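Local coordinates for protein pectate lyase II (Xanthomonas campestris pv. campestris, PDB 2QY1) that probably cleaves pectate, acting outside the cell in polysaccharide breakdown as a lyase of polysaccharide lyase family 1, at residues A[138-143]-A[203-208]; A[178-183]-A[194-199]; A[182-187]-A[256-261]; A[245-250]-A[313-318]. The protein carries 2 engineered substitutions. One frame throughout, in Å; residues are numbered along the deposited sequence.

Contact 1: A[138-143]-A[203-208]; sequences ASLTKC and NVESRV
E205 of the 203-208 segment meets L140 and K142 of the 138-143 loop, and its side chain divides the contact into an apolar stem and a charged tip. From CB, the chain leaves with CG anti to the carbonyl carbon (chi1 -68°) and then runs extended, which carries the carboxylate clear of its own backbone. CG lies against the leucine, 4.0 Å from L140 CD1, the two side chains lying alongside but pointing opposite ways. L140 CD2 meanwhile rests on the backbone, 3.6 Å from N203 O. At the tip, OE1 of E205 is 3.9 Å from L140 CG and accepts a hydrogen bond from K142 NZ at 2.8 Å, the short arm of a salt bridge. The ammonium comes across from the loop to the syn side of OE1, 31° out of the carboxylate plane. Bends at chi2 and chi4 fold the lysine back over its own loop, where NZ also donates to L140 O at 3.1 Å; two acceptors thus hold the ammonium, one from each segment. The contact lies at the protein surface. The loop follows strand 129-137 and carries C143, disulfide-bonded to C56, while V204 packs inward on V177 of strand 176-180 and V226 of strand 215-226.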
loop_
_atom_site.group_PDB
_atom_site.type_symbol
_atom_site.label_atom_id
_atom_site.label_comp_id
_atom_site.label_asym_id
_atom_site.label_seq_id
_atom_site.Cartn_x
_atom_site.Cartn_y
_atom_site.Cartn_z
ATOM N N ALA A 138 -4.606 10.117 -6.985
ATOM C CA ALA A 138 -5.658 10.124 -7.993
ATOM C C ALA A 138 -6.576 11.312 -7.743
ATOM O O ALA A 138 -6.117 12.455 -7.700
ATOM C CB ALA A 138 -6.437 8.812 -7.967
ATOM N N SER A 139 -7.863 11.029 -7.560
ATOM C CA SER A 139 -8.860 12.039 -7.234
ATOM C C SER A 139 -9.966 11.424 -6.388
ATOM O O SER A 139 -10.272 10.234 -6.513
ATOM C CB SER A 139 -9.450 12.640 -8.512
ATOM O OG SER A 139 -10.568 13.467 -8.232
ATOM N N LEU A 140 -10.558 12.253 -5.530
ATOM C CA LEU A 140 -11.672 11.856 -4.676
ATOM C C LEU A 140 -13.014 12.016 -5.394
ATOM O O LEU A 140 -14.064 11.627 -4.868
ATOM C CB LEU A 140 -11.654 12.687 -3.383
ATOM C CG LEU A 140 -11.072 12.122 -2.076
ATOM C CD1 LEU A 140 -10.184 10.905 -2.261
ATOM C CD2 LEU A 140 -10.358 13.203 -1.264
ATOM N N THR A 141 -12.972 12.597 -6.593
ATOM C CA THR A 141 -14.174 12.819 -7.391
ATOM C C THR A 141 -14.850 11.491 -7.742
ATOM O O THR A 141 -14.185 10.519 -8.120
ATOM C CB THR A 141 -13.858 13.641 -8.670
ATOM O OG1 THR A 141 -13.450 14.963 -8.298
ATOM C CG2 THR A 141 -15.075 13.744 -9.580
ATOM N N LYS A 142 -16.171 11.457 -7.587
ATOM C CA LYS A 142 -16.962 10.295 -7.962
ATOM C C LYS A 142 -17.645 10.562 -9.297
ATOM O O LYS A 142 -18.668 11.245 -9.373
ATOM C CB LYS A 142 -17.952 9.925 -6.853
ATOM C CG LYS A 142 -17.270 9.247 -5.675
ATOM C CD LYS A 142 -17.958 9.533 -4.353
ATOM C CE LYS A 142 -17.098 9.052 -3.175
ATOM N NZ LYS A 142 -15.730 9.675 -3.136
ATOM N N CYS A 143 -17.039 10.020 -10.350
ATOM C CA CYS A 143 -17.416 10.317 -11.728
ATOM C C CYS A 143 -18.774 9.767 -12.119
ATOM O O CYS A 143 -19.152 8.667 -11.705
ATOM C CB CYS A 143 -16.343 9.788 -12.679
ATOM S SG CYS A 143 -14.751 10.581 -12.417
ATOM N N ASN A 203 -5.633 13.238 2.869
ATOM C CA ASN A 203 -6.775 13.475 1.981
ATOM C C ASN A 203 -7.177 12.191 1.255
ATOM O O ASN A 203 -7.169 12.116 0.025
ATOM C CB ASN A 203 -6.495 14.626 1.004
ATOM C CG ASN A 203 -6.181 15.933 1.713
ATOM O OD1 ASN A 203 -5.052 16.425 1.663
ATOM N ND2 ASN A 203 -7.178 16.499 2.387
ATOM N N VAL A 204 -7.497 11.174 2.049
ATOM C CA VAL A 204 -7.914 9.868 1.543
ATOM C C VAL A 204 -9.232 9.483 2.217
ATOM O O VAL A 204 -9.637 10.129 3.185
ATOM C CB VAL A 204 -6.832 8.775 1.777
ATOM C CG1 VAL A 204 -5.557 9.092 0.990
ATOM C CG2 VAL A 204 -6.519 8.601 3.267
ATOM N N GLU A 205 -9.898 8.446 1.719
ATOM C CA GLU A 205 -11.212 8.085 2.259
ATOM C C GLU A 205 -11.211 6.859 3.171
ATOM O O GLU A 205 -11.656 6.949 4.317
ATOM C CB GLU A 205 -12.259 7.947 1.148
ATOM C CG GLU A 205 -12.604 9.269 0.473
ATOM C CD GLU A 205 -13.932 9.250 -0.273
ATOM O OE1 GLU A 205 -14.307 10.313 -0.814
ATOM O OE2 GLU A 205 -14.605 8.193 -0.320
ATOM N N SER A 206 -10.712 5.728 2.673
ATOM C CA SER A 206 -10.790 4.467 3.411
ATOM C C SER A 206 -9.712 3.461 3.012
ATOM O O SER A 206 -8.922 3.713 2.094
ATOM C CB SER A 206 -12.178 3.833 3.239
ATOM O OG SER A 206 -12.340 3.334 1.922
ATOM N N ARG A 207 -9.708 2.322 3.710
ATOM C CA ARG A 207 -8.741 1.236 3.508
ATOM C C ARG A 207 -7.325 1.707 3.825
ATOM O O ARG A 207 -6.474 1.774 2.937
ATOM C CB ARG A 207 -8.777 0.694 2.072
ATOM C CG ARG A 207 -10.099 0.144 1.568
ATOM C CD ARG A 207 -9.829 -0.551 0.245
ATOM N NE ARG A 207 -11.022 -1.079 -0.410
ATOM C CZ ARG A 207 -11.034 -1.565 -1.651
ATOM N NH1 ARG A 207 -9.919 -1.582 -2.383
ATOM N NH2 ARG A 207 -12.163 -2.023 -2.171
ATOM N N VAL A 208 -7.067 2.031 5.089
ATOM C CA VAL A 208 -5.768 2.600 5.452
ATOM C C VAL A 208 -5.017 1.843 6.571
ATOM O O VAL A 208 -4.613 2.448 7.565
ATOM C CB VAL A 208 -5.879 4.119 5.795
ATOM C CG1 VAL A 208 -4.624 4.833 5.375
ATOM C CG2 VAL A 208 -7.076 4.770 5.096
#

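Contact 2: A[178-183]-A[194-199]; sequences ALNGYS and TTYHHN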
loop_
_atom_site.group_PDB
_atom_site.type_symbol
_atom_site.label_atom_id
_atom_site.label_comp_id
_atom_site.label_asym_id
_atom_site.label_seq_id
_atom_site.Cartn_x
_atom_site.Cartn_y
_atom_site.Cartn_z
ATOM N N ALA A 178 -5.261 1.064 0.620
ATOM C CA ALA A 178 -4.510 -0.175 0.762
ATOM C C ALA A 178 -5.404 -1.348 1.128
ATOM O O ALA A 178 -5.999 -1.376 2.205
ATOM C CB ALA A 178 -3.397 -0.003 1.796
ATOM N N LEU A 179 -5.491 -2.314 0.218
ATOM C CA LEU A 179 -6.228 -3.544 0.463
ATOM C C LEU A 179 -5.267 -4.645 0.878
ATOM O O LEU A 179 -4.163 -4.752 0.345
ATOM C CB LEU A 179 -7.008 -3.964 -0.790
ATOM C CG LEU A 179 -7.972 -5.153 -0.713
ATOM C CD1 LEU A 179 -9.123 -4.883 0.248
ATOM C CD2 LEU A 179 -8.509 -5.475 -2.098
ATOM N N ASN A 180 -5.692 -5.460 1.838
ATOM C CA ASN A 180 -4.916 -6.617 2.263
ATOM C C ASN A 180 -5.871 -7.784 2.516
ATOM O O ASN A 180 -6.358 -7.962 3.627
ATOM C CB ASN A 180 -4.084 -6.279 3.510
ATOM C CG ASN A 180 -2.889 -7.199 3.689
ATOM O OD1 ASN A 180 -2.987 -8.415 3.509
ATOM N ND2 ASN A 180 -1.747 -6.617 4.052
ATOM N N GLY A 181 -6.137 -8.559 1.466
ATOM C CA GLY A 181 -7.182 -9.586 1.491
ATOM C C GLY A 181 -8.410 -9.044 0.780
ATOM O O GLY A 181 -8.983 -8.045 1.212
ATOM N N TYR A 182 -8.812 -9.697 -0.308
ATOM C CA TYR A 182 -9.760 -9.092 -1.253
ATOM C C TYR A 182 -11.236 -9.320 -0.934
ATOM O O TYR A 182 -12.098 -8.572 -1.401
ATOM C CB TYR A 182 -9.452 -9.536 -2.692
ATOM C CG TYR A 182 -10.032 -10.876 -3.072
ATOM C CD1 TYR A 182 -9.342 -12.058 -2.800
ATOM C CD2 TYR A 182 -11.271 -10.966 -3.708
ATOM C CE1 TYR A 182 -9.870 -13.297 -3.142
ATOM C CE2 TYR A 182 -11.813 -12.206 -4.052
ATOM C CZ TYR A 182 -11.103 -13.365 -3.766
ATOM O OH TYR A 182 -11.625 -14.591 -4.107
ATOM N N SER A 183 -11.517 -10.366 -0.158
ATOM C CA SER A 183 -12.877 -10.707 0.255
ATOM C C SER A 183 -12.848 -11.587 1.501
ATOM O O SER A 183 -11.791 -12.083 1.895
ATOM C CB SER A 183 -13.634 -11.422 -0.872
ATOM O OG SER A 183 -13.295 -12.794 -0.927
ATOM N N THR A 194 2.591 -8.357 7.095
ATOM C CA THR A 194 2.842 -7.060 6.474
ATOM C C THR A 194 3.234 -5.995 7.490
ATOM O O THR A 194 2.579 -5.829 8.523
ATOM C CB THR A 194 1.601 -6.564 5.697
ATOM O OG1 THR A 194 0.977 -7.668 5.028
ATOM C CG2 THR A 194 1.984 -5.498 4.673
ATOM N N THR A 195 4.303 -5.268 7.183
ATOM C CA THR A 195 4.680 -4.107 7.971
ATOM C C THR A 195 4.403 -2.838 7.167
ATOM O O THR A 195 4.953 -2.656 6.082
ATOM C CB THR A 195 6.165 -4.157 8.387
ATOM O OG1 THR A 195 6.449 -5.420 9.005
ATOM C CG2 THR A 195 6.486 -3.031 9.362
ATOM N N TYR A 196 3.531 -1.985 7.698
ATOM C CA TYR A 196 3.289 -0.655 7.145
ATOM C C TYR A 196 3.942 0.366 8.066
ATOM O O TYR A 196 3.496 0.536 9.202
ATOM C CB TYR A 196 1.789 -0.349 7.084
ATOM C CG TYR A 196 0.950 -1.260 6.212
ATOM C CD1 TYR A 196 0.399 -2.435 6.722
ATOM C CD2 TYR A 196 0.673 -0.922 4.888
ATOM C CE1 TYR A 196 -0.389 -3.261 5.927
ATOM C CE2 TYR A 196 -0.114 -1.739 4.084
ATOM C CZ TYR A 196 -0.639 -2.906 4.608
ATOM O OH TYR A 196 -1.418 -3.716 3.818
ATOM N N HIS A 197 4.986 1.050 7.605
ATOM C CA HIS A 197 5.603 2.076 8.454
ATOM C C HIS A 197 6.099 3.321 7.731
ATOM O O HIS A 197 6.499 3.263 6.567
ATOM C CB HIS A 197 6.692 1.485 9.360
ATOM C CG HIS A 197 7.964 1.135 8.653
ATOM N ND1 HIS A 197 9.029 2.005 8.569
ATOM C CD2 HIS A 197 8.350 0.004 8.018
ATOM C CE1 HIS A 197 10.013 1.429 7.901
ATOM N NE2 HIS A 197 9.627 0.214 7.557
ATOM N N HIS A 198 6.047 4.445 8.447
ATOM C CA HIS A 198 6.491 5.756 7.953
ATOM C C HIS A 198 5.804 6.199 6.657
ATOM O O HIS A 198 6.360 6.988 5.887
ATOM C CB HIS A 198 8.016 5.803 7.818
ATOM C CG HIS A 198 8.740 5.850 9.128
ATOM N ND1 HIS A 198 9.223 4.721 9.752
ATOM C CD2 HIS A 198 9.067 6.891 9.930
ATOM C CE1 HIS A 198 9.817 5.064 10.882
ATOM N NE2 HIS A 198 9.734 6.375 11.015
ATOM N N ASN A 199 4.592 5.696 6.426
ATOM C CA ASN A 199 3.789 6.132 5.289
ATOM C C ASN A 199 3.034 7.423 5.608
ATOM O O ASN A 199 2.708 7.695 6.768
ATOM C CB ASN A 199 2.796 5.045 4.857
ATOM C CG ASN A 199 3.473 3.737 4.493
ATOM O OD1 ASN A 199 3.356 2.740 5.204
ATOM N ND2 ASN A 199 4.186 3.737 3.385
HETATM O O HOH W 1 -2.018 -3.391 1.234
#
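T194 and Y196 meet N180 and A178 inside the parallel beta-helix that defines the pectate lyase fold, where strands from different faces of one coil send side chains toward each other across the interior. Along the second segment, T194 comes first: its hydroxyl faces the amide end of N180, each side chain reaching out to meet the other. N180 gets there with CG anti to its main-chain nitrogen (chi1 -158°), a torsion that sends the amide across the interior. T195 turns the other way, its hydroxyl bonding to Y5 and Y304. Y196 reaches inward again. Its ring edge carries the hydroxyl past N180, with OH 3.7 Å from N180 CB and the amide and ring planes 65° apart. The methyl of A178 approaches the ring obliquely, its CB 4.4 Å from Y196 CE2. A water completes the span: Y196 OH donates to it at 2.7 Å, and the water in turn donates to L179 O, also at 2.7 Å, so that the phenol is tied indirectly to the facing strand. M157 touches N180, T194 and Y196 alike. Beyond, H197 and H198 stack on Y219 and Y168 respectively, and H197 ND1 and H198 ND1 share a nearly straight hydrogen bond of 3.0 Å. The chain bends at H198, and at N199, consistent with the asparagine ladders of pectate lyases, N169 and N221 lie in adjoining coils, and the backbone N of N199 donates to OD1 of N221.

Contact 3: A[182-187]-A[256-261]; sequences YSDSDT and RDSSEI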
loop_
_atom_site.group_PDB
_atom_site.type_symbol
_atom_site.label_atom_id
_atom_site.label_comp_id
_atom_site.label_asym_id
_atom_site.label_seq_id
_atom_site.Cartn_x
_atom_site.Cartn_y
_atom_site.Cartn_z
ATOM N N TYR A 182 -8.812 -9.697 -0.308
ATOM C CA TYR A 182 -9.760 -9.092 -1.253
ATOM C C TYR A 182 -11.236 -9.320 -0.934
ATOM O O TYR A 182 -12.098 -8.572 -1.401
ATOM C CB TYR A 182 -9.452 -9.536 -2.692
ATOM C CG TYR A 182 -10.032 -10.876 -3.072
ATOM C CD1 TYR A 182 -9.342 -12.058 -2.800
ATOM C CD2 TYR A 182 -11.271 -10.966 -3.708
ATOM C CE1 TYR A 182 -9.870 -13.297 -3.142
ATOM C CE2 TYR A 182 -11.813 -12.206 -4.052
ATOM C CZ TYR A 182 -11.103 -13.365 -3.766
ATOM O OH TYR A 182 -11.625 -14.591 -4.107
ATOM N N SER A 183 -11.517 -10.366 -0.158
ATOM C CA SER A 183 -12.877 -10.707 0.255
ATOM C C SER A 183 -12.848 -11.587 1.501
ATOM O O SER A 183 -11.791 -12.083 1.895
ATOM C CB SER A 183 -13.634 -11.422 -0.872
ATOM O OG SER A 183 -13.295 -12.794 -0.927
ATOM N N ASP A 184 -14.014 -11.778 2.112
ATOM C CA ASP A 184 -14.128 -12.602 3.311
ATOM C C ASP A 184 -13.892 -14.092 3.036
ATOM O O ASP A 184 -13.784 -14.889 3.971
ATOM C CB ASP A 184 -15.485 -12.374 3.988
ATOM C CG ASP A 184 -15.629 -10.967 4.560
ATOM O OD1 ASP A 184 -16.753 -10.610 4.966
ATOM O OD2 ASP A 184 -14.628 -10.214 4.607
ATOM N N SER A 185 -13.808 -14.459 1.757
ATOM C CA SER A 185 -13.495 -15.834 1.358
ATOM C C SER A 185 -12.002 -16.029 1.045
ATOM O O SER A 185 -11.567 -17.144 0.742
ATOM C CB SER A 185 -14.359 -16.258 0.165
ATOM O OG SER A 185 -13.978 -15.562 -1.009
ATOM N N ASP A 186 -11.226 -14.948 1.137
ATOM C CA ASP A 186 -9.784 -14.976 0.863
ATOM C C ASP A 186 -9.004 -15.553 2.052
ATOM O O ASP A 186 -8.155 -14.882 2.643
ATOM C CB ASP A 186 -9.288 -13.565 0.504
ATOM C CG ASP A 186 -7.876 -13.551 -0.090
ATOM O OD1 ASP A 186 -7.314 -14.632 -0.371
ATOM O OD2 ASP A 186 -7.326 -12.441 -0.275
ATOM N N THR A 187 -9.289 -16.812 2.380
ATOM C CA THR A 187 -8.711 -17.479 3.553
ATOM C C THR A 187 -7.204 -17.736 3.449
ATOM O O THR A 187 -6.530 -17.879 4.470
ATOM C CB THR A 187 -9.434 -18.807 3.866
ATOM O OG1 THR A 187 -9.368 -19.667 2.723
ATOM C CG2 THR A 187 -10.891 -18.553 4.229
ATOM N N ARG A 256 -15.119 -3.289 10.647
ATOM C CA ARG A 256 -16.471 -3.163 10.093
ATOM C C ARG A 256 -16.639 -3.811 8.717
ATOM O O ARG A 256 -15.688 -3.893 7.941
ATOM C CB ARG A 256 -16.890 -1.686 10.030
ATOM C CG ARG A 256 -15.949 -0.785 9.220
ATOM C CD ARG A 256 -16.410 0.662 9.242
ATOM N NE ARG A 256 -16.464 1.192 10.604
ATOM C CZ ARG A 256 -17.137 2.281 10.967
ATOM N NH1 ARG A 256 -17.830 2.975 10.073
ATOM N NH2 ARG A 256 -17.121 2.674 12.234
ATOM N N ASP A 257 -17.862 -4.273 8.450
ATOM C CA ASP A 257 -18.315 -4.732 7.121
ATOM C C ASP A 257 -17.875 -6.135 6.680
ATOM O O ASP A 257 -18.144 -6.546 5.546
ATOM C CB ASP A 257 -18.012 -3.687 6.036
ATOM C CG ASP A 257 -18.789 -2.398 6.239
ATOM O OD1 ASP A 257 -20.019 -2.466 6.439
ATOM O OD2 ASP A 257 -18.171 -1.314 6.197
ATOM N N SER A 258 -17.217 -6.864 7.580
ATOM C CA SER A 258 -16.938 -8.284 7.372
ATOM C C SER A 258 -17.841 -9.154 8.243
ATOM O O SER A 258 -18.419 -8.678 9.224
ATOM C CB SER A 258 -15.467 -8.603 7.648
ATOM O OG SER A 258 -14.667 -8.337 6.511
ATOM N N SER A 259 -17.955 -10.430 7.876
ATOM C CA SER A 259 -18.749 -11.398 8.634
ATOM C C SER A 259 -18.195 -11.618 10.043
ATOM O O SER A 259 -18.941 -11.954 10.964
ATOM C CB SER A 259 -18.831 -12.730 7.883
ATOM O OG SER A 259 -17.538 -13.232 7.594
ATOM N N GLU A 260 -16.885 -11.428 10.196
ATOM C CA GLU A 260 -16.210 -11.567 11.489
ATOM C C GLU A 260 -15.229 -10.422 11.715
ATOM O O GLU A 260 -14.579 -9.957 10.776
ATOM C CB GLU A 260 -15.482 -12.908 11.575
ATOM C CG GLU A 260 -16.409 -14.105 11.749
ATOM C CD GLU A 260 -15.722 -15.428 11.471
ATOM O OE1 GLU A 260 -14.961 -15.517 10.483
ATOM O OE2 GLU A 260 -15.954 -16.382 12.239
ATOM N N ILE A 261 -15.121 -9.974 12.963
ATOM C CA ILE A 261 -14.279 -8.820 13.290
ATOM C C ILE A 261 -12.777 -9.143 13.317
ATOM O O ILE A 261 -12.378 -10.310 13.369
ATOM C CB ILE A 261 -14.705 -8.123 14.620
ATOM C CG1 ILE A 261 -14.480 -9.038 15.829
ATOM C CG2 ILE A 261 -16.155 -7.626 14.539
ATOM C CD1 ILE A 261 -14.322 -8.291 17.140
HETATM O O HOH W 2 -16.622 -8.064 3.354
#
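A single carboxylate, that of D184, carries almost the whole of this bridge to S258 and S259, so that two loops 69 residues apart meet at one charged group. The two oxygens share the work. OD2 of D184 accepts from the hydroxyl of S258 at 2.7 Å to its OG, which comes in on the syn side and 24° out of the carboxylate plane. OD1 of D184 is met from above that plane, 48° out of it, by the backbone N of S259 at 3.2 Å. The serine hydroxyl and the next peptide N-H thus form a two-point grip that limits rotation of the carboxylate. A water adds a looser link, donating to D257 O at 3.1 Å and, weakly, to D184 OD1. These loops project from a parallel beta-helix, each linking one strand to the next, and the link reaches further through arginines: R212 forms a salt bridge with D184 OD2, and R234 donates to S258 OG. R212 closes the R-x-P-x-x-R sequence characteristic of the family, which in relatives belongs to the substrate cleft, so the pair of loops probably lies near that cleft; the guanidinium of R212 would be expected to stabilise the negative charge of D184. The aspartate itself is presented by a type I turn from S183 to D186, closed by D186 N to S183 O. An ST turn reinforces it, with S183 OG accepting from S185 N at 3.2 Å, while D186 OD2 uses its anti lone pair to take the backbone N-H of Y182 at 3.1 Å.

Contact 4: A[245-250]-A[313-318]; sequences YFENIK and QVKAKV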
loop_
_atom_site.group_PDB
_atom_site.type_symbol
_atom_site.label_atom_id
_atom_site.label_comp_id
_atom_site.label_asym_id
_atom_site.label_seq_id
_atom_site.Cartn_x
_atom_site.Cartn_y
_atom_site.Cartn_z
ATOM N N TYR A 245 0.704 8.687 14.144
ATOM C CA TYR A 245 0.238 10.047 14.393
ATOM C C TYR A 245 -1.102 10.214 13.681
ATOM O O TYR A 245 -1.153 10.236 12.449
ATOM C CB TYR A 245 1.266 11.053 13.860
ATOM C CG TYR A 245 1.106 12.485 14.336
ATOM C CD1 TYR A 245 2.030 13.048 15.217
ATOM C CD2 TYR A 245 0.055 13.288 13.885
ATOM C CE1 TYR A 245 1.906 14.366 15.646
ATOM C CE2 TYR A 245 -0.080 14.606 14.312
ATOM C CZ TYR A 245 0.849 15.137 15.191
ATOM O OH TYR A 245 0.722 16.436 15.619
ATOM N N PHE A 246 -2.179 10.310 14.461
ATOM C CA PHE A 246 -3.533 10.452 13.923
ATOM C C PHE A 246 -4.066 11.868 14.140
ATOM O O PHE A 246 -3.987 12.401 15.249
ATOM C CB PHE A 246 -4.499 9.474 14.604
ATOM C CG PHE A 246 -4.175 8.020 14.391
ATOM C CD1 PHE A 246 -3.477 7.304 15.357
ATOM C CD2 PHE A 246 -4.599 7.356 13.239
ATOM C CE1 PHE A 246 -3.188 5.955 15.176
ATOM C CE2 PHE A 246 -4.315 6.006 13.050
ATOM C CZ PHE A 246 -3.605 5.304 14.019
ATOM N N GLU A 247 -4.610 12.469 13.083
ATOM C CA GLU A 247 -5.374 13.720 13.202
ATOM C C GLU A 247 -6.342 13.878 12.034
ATOM O O GLU A 247 -6.105 13.332 10.952
ATOM C CB GLU A 247 -4.458 14.947 13.327
ATOM C CG GLU A 247 -3.536 15.200 12.136
ATOM C CD GLU A 247 -2.705 16.460 12.293
ATOM O OE1 GLU A 247 -2.934 17.217 13.260
ATOM O OE2 GLU A 247 -1.820 16.698 11.446
ATOM N N ASN A 248 -7.425 14.623 12.260
ATOM C CA ASN A 248 -8.468 14.836 11.252
ATOM C C ASN A 248 -8.847 13.526 10.550
ATOM O O ASN A 248 -8.731 13.395 9.332
ATOM C CB ASN A 248 -8.037 15.911 10.243
ATOM C CG ASN A 248 -7.649 17.222 10.914
ATOM O OD1 ASN A 248 -6.542 17.724 10.724
ATOM N ND2 ASN A 248 -8.557 17.773 11.708
ATOM N N ILE A 249 -9.280 12.552 11.344
ATOM C CA ILE A 249 -9.550 11.206 10.843
ATOM C C ILE A 249 -10.832 10.648 11.457
ATOM O O ILE A 249 -11.054 10.757 12.667
ATOM C CB ILE A 249 -8.327 10.244 11.064
ATOM C CG1 ILE A 249 -8.655 8.810 10.623
ATOM C CG2 ILE A 249 -7.838 10.283 12.515
ATOM C CD1 ILE A 249 -7.430 7.939 10.330
ATOM N N LYS A 250 -11.683 10.083 10.603
ATOM C CA LYS A 250 -12.896 9.407 11.047
ATOM C C LYS A 250 -12.618 7.913 11.142
ATOM O O LYS A 250 -11.963 7.347 10.266
ATOM C CB LYS A 250 -14.055 9.683 10.083
ATOM C CG LYS A 250 -15.400 9.161 10.563
ATOM C CD LYS A 250 -16.529 9.602 9.654
ATOM C CE LYS A 250 -17.868 9.133 10.191
ATOM N NZ LYS A 250 -18.998 9.819 9.507
ATOM N N GLN A 313 6.757 13.002 17.007
ATOM C CA GLN A 313 7.668 13.461 15.960
ATOM C C GLN A 313 7.349 12.858 14.587
ATOM O O GLN A 313 7.923 13.275 13.578
ATOM C CB GLN A 313 9.118 13.153 16.347
ATOM C CG GLN A 313 9.601 13.890 17.602
ATOM C CD GLN A 313 10.977 13.440 18.069
ATOM O OE1 GLN A 313 11.281 13.483 19.264
ATOM N NE2 GLN A 313 11.815 13.011 17.134
ATOM N N VAL A 314 6.426 11.897 14.559
ATOM C CA VAL A 314 6.069 11.165 13.332
ATOM C C VAL A 314 5.531 12.067 12.212
ATOM O O VAL A 314 5.926 11.915 11.057
ATOM C CB VAL A 314 5.097 9.980 13.629
ATOM C CG1 VAL A 314 4.398 9.482 12.361
ATOM C CG2 VAL A 314 5.847 8.841 14.302
ATOM N N LYS A 315 4.648 13.006 12.551
ATOM C CA LYS A 315 4.114 13.946 11.560
ATOM C C LYS A 315 5.235 14.639 10.784
ATOM O O LYS A 315 5.265 14.582 9.555
ATOM C CB LYS A 315 3.189 14.983 12.211
ATOM C CG LYS A 315 2.703 16.074 11.256
ATOM C CD LYS A 315 1.629 16.950 11.889
ATOM C CE LYS A 315 1.237 18.101 10.966
ATOM N NZ LYS A 315 0.084 18.893 11.497
ATOM N N ALA A 316 6.157 15.274 11.509
ATOM C CA ALA A 316 7.281 15.990 10.899
ATOM C C ALA A 316 8.223 15.054 10.142
ATOM O O ALA A 316 8.622 15.348 9.012
ATOM C CB ALA A 316 8.045 16.785 11.956
ATOM N N LYS A 317 8.563 13.927 10.767
ATOM C CA LYS A 317 9.456 12.934 10.167
ATOM C C LYS A 317 8.900 12.391 8.850
ATOM O O LYS A 317 9.614 12.345 7.848
ATOM C CB LYS A 317 9.753 11.801 11.168
ATOM C CG LYS A 317 10.319 10.494 10.584
ATOM C CD LYS A 317 11.667 10.653 9.867
ATOM C CE LYS A 317 12.841 10.747 10.824
ATOM N NZ LYS A 317 14.111 10.939 10.066
ATOM N N VAL A 318 7.627 12.000 8.859
ATOM C CA VAL A 318 6.982 11.436 7.673
ATOM C C VAL A 318 6.817 12.475 6.560
ATOM O O VAL A 318 7.113 12.189 5.405
ATOM C CB VAL A 318 5.642 10.738 8.032
ATOM C CG1 VAL A 318 4.838 10.410 6.792
ATOM C CG2 VAL A 318 5.910 9.465 8.830
#
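Helix 314-321, near the carboxyl end of the chain, lies against the outside of the parallel beta-helix, and here its first turn crosses strand 245-247 at 101°, the short axes 9.3 Å apart. V314 sets its CG1 methyl 3.8 Å from Y245 CB at the root of the tyrosine. The phenol ring, with CG anti to the strand nitrogen (chi1 -165°), turns one face to K315. The lysine's CB sits 3.6 Å from the Y245 ring centroid, only 5° off the ring normal, a clear CH-pi contact. From there the fully extended lysine crosses the ring obliquely, CD passing 3.8 Å from Y245 CE2. Its end leaves the aromatic surface for a salt bridge, NZ reaching the syn lone pair of E247 OE2 at 2.9 Å. The same OE2 accepts from the hydroxyl of Y222, so two donors grip this one oxygen of E247, whose CD lies in plane at the edge of the Y245 ring. Around this junction Y245 stacks on Y270, V314 touches N220 and K315 touches Y222 of strand 215-226, and V318 packs on R200 of strand 193-202.

The four contacts differ in depth, and partly in chemistry. Contact 2 is the core one, about 5 Å between its centre and that of the chain, and relies on buried polar groups and a bridging water. Contact 1, at the surface, and contact 4, partly buried, each pair a lysine with a glutamate over apolar packing. Contact 3, also partly buried, joins loops through a carboxylate and neutral donors from the facing loop, with an arginine from outside the pair. Shared elements connect them: contacts 2 and 3 have Y182 and S183 in common, R207 O of contact 1 probably accepts from A178 N of contact 2 at 2.7 Å, and V318 of contact 4 packs against N199 and H198 of contact 2.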